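Local coordinates for putative ABC transporter subunit, substrate-binding component (Rhodopseudomonas palustris, PDB 4EVS), which binds 4-hydroxybenzoate and probably delivers it and related benzoate derivatives to an ABC transporter for uptake, at residues R175-M187 with T200-A214. Residues are numbered along the deposited sequence; the frame is centred on the assembly and turned at random.
With PHB (p-hydroxybenzoic acid), chain I; SO4 (sulfate ion), chain F.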
# COMPACT_ATOMS: atom_id res chain seq x y z
N ARG A 175 -17.34 -1.46 11.34
CA ARG A 175 -16.41 -0.38 11.07
C ARG A 175 -15.87 0.14 12.38
O ARG A 175 -16.63 0.75 13.16
CB ARG A 175 -17.08 0.73 10.27
CG ARG A 175 -17.58 0.29 8.88
CD ARG A 175 -18.29 1.43 8.11
NE ARG A 175 -18.77 0.96 6.81
CZ ARG A 175 -19.35 1.73 5.91
NH1 ARG A 175 -19.54 3.02 6.14
NH2 ARG A 175 -19.74 1.21 4.74
N MSE A 176 -14.56 -0.06 12.60
CA MSE A 176 -13.87 0.29 13.84
C MSE A 176 -13.27 1.65 13.71
O MSE A 176 -12.43 1.84 12.83
CB MSE A 176 -12.74 -0.71 14.11
CG MSE A 176 -13.24 -2.12 14.27
SE MSE A 176 -11.79 -3.45 14.38
CE MSE A 176 -11.04 -3.15 12.59
N PRO A 177 -13.62 2.59 14.59
CA PRO A 177 -12.94 3.88 14.50
C PRO A 177 -11.41 3.70 14.54
O PRO A 177 -10.89 2.80 15.21
CB PRO A 177 -13.43 4.63 15.74
CG PRO A 177 -14.79 4.00 16.01
CD PRO A 177 -14.65 2.55 15.65
N LEU A 178 -10.70 4.53 13.81
CA LEU A 178 -9.24 4.47 13.86
C LEU A 178 -8.65 4.66 15.25
O LEU A 178 -7.53 4.19 15.52
CB LEU A 178 -8.63 5.51 12.92
CG LEU A 178 -8.45 5.16 11.48
CD1 LEU A 178 -7.79 6.35 10.74
CD2 LEU A 178 -7.58 3.90 11.32
N ALA A 179 -9.37 5.34 16.12
CA ALA A 179 -8.96 5.49 17.52
C ALA A 179 -9.01 4.20 18.33
O ALA A 179 -8.61 4.19 19.50
CB ALA A 179 -9.86 6.54 18.20
N THR A 180 -9.55 3.13 17.75
CA THR A 180 -9.66 1.84 18.47
C THR A 180 -8.28 1.24 18.81
O THR A 180 -7.46 0.99 17.92
CB THR A 180 -10.44 0.79 17.65
OG1 THR A 180 -11.73 1.31 17.30
CG2 THR A 180 -10.62 -0.51 18.44
N THR A 181 -8.05 1.00 20.09
CA THR A 181 -6.85 0.34 20.58
C THR A 181 -7.19 -0.95 21.34
O THR A 181 -6.36 -1.86 21.42
CB THR A 181 -6.04 1.27 21.50
OG1 THR A 181 -6.81 1.53 22.66
CG2 THR A 181 -5.68 2.57 20.78
N ASP A 182 -8.41 -1.05 21.89
CA ASP A 182 -8.82 -2.25 22.59
C ASP A 182 -9.63 -3.15 21.67
O ASP A 182 -10.79 -2.86 21.37
CB ASP A 182 -9.70 -1.84 23.81
CG ASP A 182 -10.20 -3.02 24.61
OD1 ASP A 182 -9.81 -4.16 24.29
OD2 ASP A 182 -10.99 -2.77 25.57
N PHE A 183 -9.00 -4.23 21.21
CA PHE A 183 -9.65 -5.12 20.23
C PHE A 183 -10.36 -6.30 20.87
O PHE A 183 -10.97 -7.10 20.18
CB PHE A 183 -8.65 -5.58 19.16
CG PHE A 183 -8.14 -4.44 18.32
CD1 PHE A 183 -8.92 -3.91 17.32
CD2 PHE A 183 -6.89 -3.87 18.55
CE1 PHE A 183 -8.45 -2.84 16.56
CE2 PHE A 183 -6.45 -2.80 17.78
CZ PHE A 183 -7.22 -2.31 16.78
N GLY A 184 -10.30 -6.38 22.20
CA GLY A 184 -11.01 -7.42 22.95
C GLY A 184 -12.49 -7.45 22.63
O GLY A 184 -13.03 -8.52 22.27
N PRO A 185 -13.16 -6.29 22.70
CA PRO A 185 -14.60 -6.33 22.44
C PRO A 185 -14.97 -6.75 21.03
O PRO A 185 -15.96 -7.44 20.88
CB PRO A 185 -15.06 -4.91 22.77
CG PRO A 185 -14.05 -4.42 23.77
CD PRO A 185 -12.74 -5.04 23.37
N ILE A 186 -14.19 -6.38 20.01
CA ILE A 186 -14.53 -6.83 18.66
C ILE A 186 -14.37 -8.36 18.54
O ILE A 186 -15.14 -9.03 17.86
CB ILE A 186 -13.72 -6.09 17.53
CG1 ILE A 186 -14.20 -6.53 16.14
CG2 ILE A 186 -12.33 -6.36 17.62
CD1 ILE A 186 -15.69 -6.22 15.80
N MSE A 187 -13.35 -8.93 19.19
CA MSE A 187 -13.18 -10.38 19.12
C MSE A 187 -14.34 -11.12 19.75
O MSE A 187 -14.77 -12.13 19.24
CB MSE A 187 -11.87 -10.82 19.78
CG MSE A 187 -10.66 -10.26 19.13
SE MSE A 187 -10.58 -10.45 17.14
CE MSE A 187 -9.49 -8.95 16.76
N THR A 200 -10.34 -8.81 7.37
CA THR A 200 -9.96 -7.53 8.00
C THR A 200 -9.05 -6.67 7.15
O THR A 200 -8.20 -7.19 6.39
CB THR A 200 -9.35 -7.73 9.42
OG1 THR A 200 -9.37 -6.50 10.16
CG2 THR A 200 -7.92 -8.31 9.39
N PHE A 201 -9.22 -5.36 7.35
CA PHE A 201 -8.23 -4.35 6.98
C PHE A 201 -8.16 -3.31 8.10
O PHE A 201 -9.20 -2.81 8.55
CB PHE A 201 -8.54 -3.61 5.68
CG PHE A 201 -7.79 -2.30 5.55
CD1 PHE A 201 -6.46 -2.31 5.13
CD2 PHE A 201 -8.34 -1.09 5.92
CE1 PHE A 201 -5.73 -1.16 5.08
CE2 PHE A 201 -7.61 0.07 5.82
CZ PHE A 201 -6.32 0.03 5.42
N LEU A 202 -6.93 -2.96 8.51
CA LEU A 202 -6.58 -1.74 9.27
C LEU A 202 -5.27 -1.25 8.63
O LEU A 202 -4.54 -2.02 8.01
CB LEU A 202 -6.37 -2.02 10.77
CG LEU A 202 -7.41 -2.89 11.48
CD1 LEU A 202 -7.10 -4.36 11.33
CD2 LEU A 202 -7.52 -2.47 12.96
N PRO A 203 -4.97 0.05 8.78
CA PRO A 203 -3.69 0.53 8.22
C PRO A 203 -2.51 -0.15 8.90
O PRO A 203 -2.53 -0.33 10.14
CB PRO A 203 -3.75 2.02 8.48
CG PRO A 203 -4.69 2.19 9.59
CD PRO A 203 -5.69 1.14 9.46
N ALA A 204 -1.52 -0.57 8.11
CA ALA A 204 -0.36 -1.28 8.65
C ALA A 204 0.32 -0.41 9.69
O ALA A 204 0.57 0.78 9.48
CB ALA A 204 0.65 -1.62 7.55
N GLY A 205 0.61 -1.03 10.83
CA GLY A 205 1.10 -0.31 11.98
C GLY A 205 0.56 -0.87 13.26
O GLY A 205 0.04 -2.02 13.30
N PRO A 206 0.60 -0.06 14.32
CA PRO A 206 0.01 -0.55 15.57
C PRO A 206 -1.40 -1.12 15.47
O PRO A 206 -1.69 -2.12 16.17
CB PRO A 206 0.14 0.65 16.51
CG PRO A 206 1.33 1.40 15.99
CD PRO A 206 1.31 1.22 14.48
N PRO A 207 -2.29 -0.53 14.67
CA PRO A 207 -3.64 -1.13 14.63
C PRO A 207 -3.66 -2.60 14.14
O PRO A 207 -4.38 -3.44 14.69
CB PRO A 207 -4.41 -0.18 13.71
CG PRO A 207 -3.66 1.12 13.80
CD PRO A 207 -2.23 0.72 13.88
N THR A 208 -2.88 -2.89 13.12
CA THR A 208 -2.85 -4.24 12.58
C THR A 208 -2.19 -5.20 13.58
O THR A 208 -2.65 -6.34 13.75
CB THR A 208 -2.21 -4.32 11.19
OG1 THR A 208 -0.92 -3.73 11.21
CG2 THR A 208 -3.05 -3.65 10.13
N LEU A 209 -1.16 -4.74 14.27
CA LEU A 209 -0.46 -5.61 15.22
C LEU A 209 -1.43 -5.91 16.38
O LEU A 209 -1.54 -7.05 16.86
CB LEU A 209 0.87 -4.97 15.68
CG LEU A 209 1.71 -5.85 16.63
CD1 LEU A 209 1.90 -7.26 16.03
CD2 LEU A 209 3.01 -5.17 16.97
N GLY A 210 -2.13 -4.87 16.83
CA GLY A 210 -3.08 -4.99 17.91
C GLY A 210 -4.21 -5.92 17.56
O GLY A 210 -4.61 -6.76 18.38
N PHE A 211 -4.77 -5.77 16.36
CA PHE A 211 -5.88 -6.64 15.95
C PHE A 211 -5.45 -8.12 15.89
O PHE A 211 -6.13 -9.00 16.43
CB PHE A 211 -6.42 -6.19 14.60
CG PHE A 211 -7.67 -6.92 14.15
CD1 PHE A 211 -7.59 -8.15 13.50
CD2 PHE A 211 -8.93 -6.37 14.36
CE1 PHE A 211 -8.74 -8.80 13.06
CE2 PHE A 211 -10.05 -7.02 13.92
CZ PHE A 211 -9.94 -8.23 13.27
N VAL A 212 -4.37 -8.40 15.21
CA VAL A 212 -3.91 -9.76 15.04
C VAL A 212 -3.57 -10.41 16.38
O VAL A 212 -3.94 -11.56 16.63
CB VAL A 212 -2.72 -9.84 14.04
CG1 VAL A 212 -2.10 -11.28 14.06
CG2 VAL A 212 -3.20 -9.41 12.62
N LYS A 213 -2.88 -9.68 17.25
CA LYS A 213 -2.52 -10.21 18.54
C LYS A 213 -3.77 -10.54 19.35
O LYS A 213 -3.82 -11.54 20.05
CB LYS A 213 -1.57 -9.28 19.32
CG LYS A 213 -0.90 -9.91 20.54
CD LYS A 213 0.19 -9.00 21.14
CE LYS A 213 1.43 -8.85 20.27
NZ LYS A 213 2.18 -10.12 20.02
N ALA A 214 -4.79 -9.68 19.28
CA ALA A 214 -6.07 -9.97 19.99
C ALA A 214 -6.81 -11.17 19.41
O ALA A 214 -7.42 -11.91 20.15
CB ALA A 214 -6.98 -8.76 20.00
C1' PHB I . -4.65 4.36 3.47
O1' PHB I . -4.94 5.21 4.37
O2' PHB I . -5.07 4.45 2.28
C1 PHB I . -3.85 3.17 3.88
C2 PHB I . -2.99 3.23 4.95
C3 PHB I . -2.29 2.10 5.34
C4 PHB I . -2.38 0.91 4.61
C5 PHB I . -3.20 0.87 3.49
C6 PHB I . -3.93 2.00 3.15
O4 PHB I . -1.66 -0.18 5.01
S SO4 F . -20.94 4.19 2.87
O1 SO4 F . -20.52 4.76 4.15
O2 SO4 F . -22.30 4.64 2.56
O3 SO4 F . -19.99 4.60 1.83
O4 SO4 F . -20.93 2.73 2.93
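F183 lies against helix 206-217, with one ring face over the backbone at F211. F211 CB sits over that face, 4.3 Å from the ring centroid and 7° off its normal. The F211 ring turns its edge to the same face in an offset edge-to-face pair, planes at 73°. F211 CG is anti to the backbone N (chi1 -174°), which swings the ring past F183 to meet M187 and M176. The M187 methyl CE lies over the centre of the F211 ring, 3.4 Å from its centroid, a CH-pi contact. M187 bends at chi2 before reaching the ring, and its SE stays above the same face at a longer distance. T200 OG1 lies over the opposite face of F211, toward the rim, and is hydrogen-bonded to A145 O. M176 SE comes in at the ring edge, 4.0 Å from F211 CE2. Both selenomethionines thus make Met-aromatic contacts with one ring. Strands 169-176 and 197-201 run parallel to strand 141-147, one along each of its edges, and each leads into a helix. The contact packs these two strand-to-helix connections together in one lobe of the periplasmic binding protein fold. L202 CD2 bridges M176 and F183, touching M176 CE at 3.6 Å and F183 CE1 at 3.7 Å. G210 lets F183 settle close to the helix, since a CB there would collide with F183 CE2. An alanine in place of F183 is likely to leave a gap over G210 and deprive F211 of its edge-to-face partner. Nearer the ligand, L178 CD2 packs on P203 CG. P203 CB in turn touches p-hydroxybenzoate C3 at 3.5 Å, and A204 N donates a nearly straight hydrogen bond to the ligand's phenolic O4.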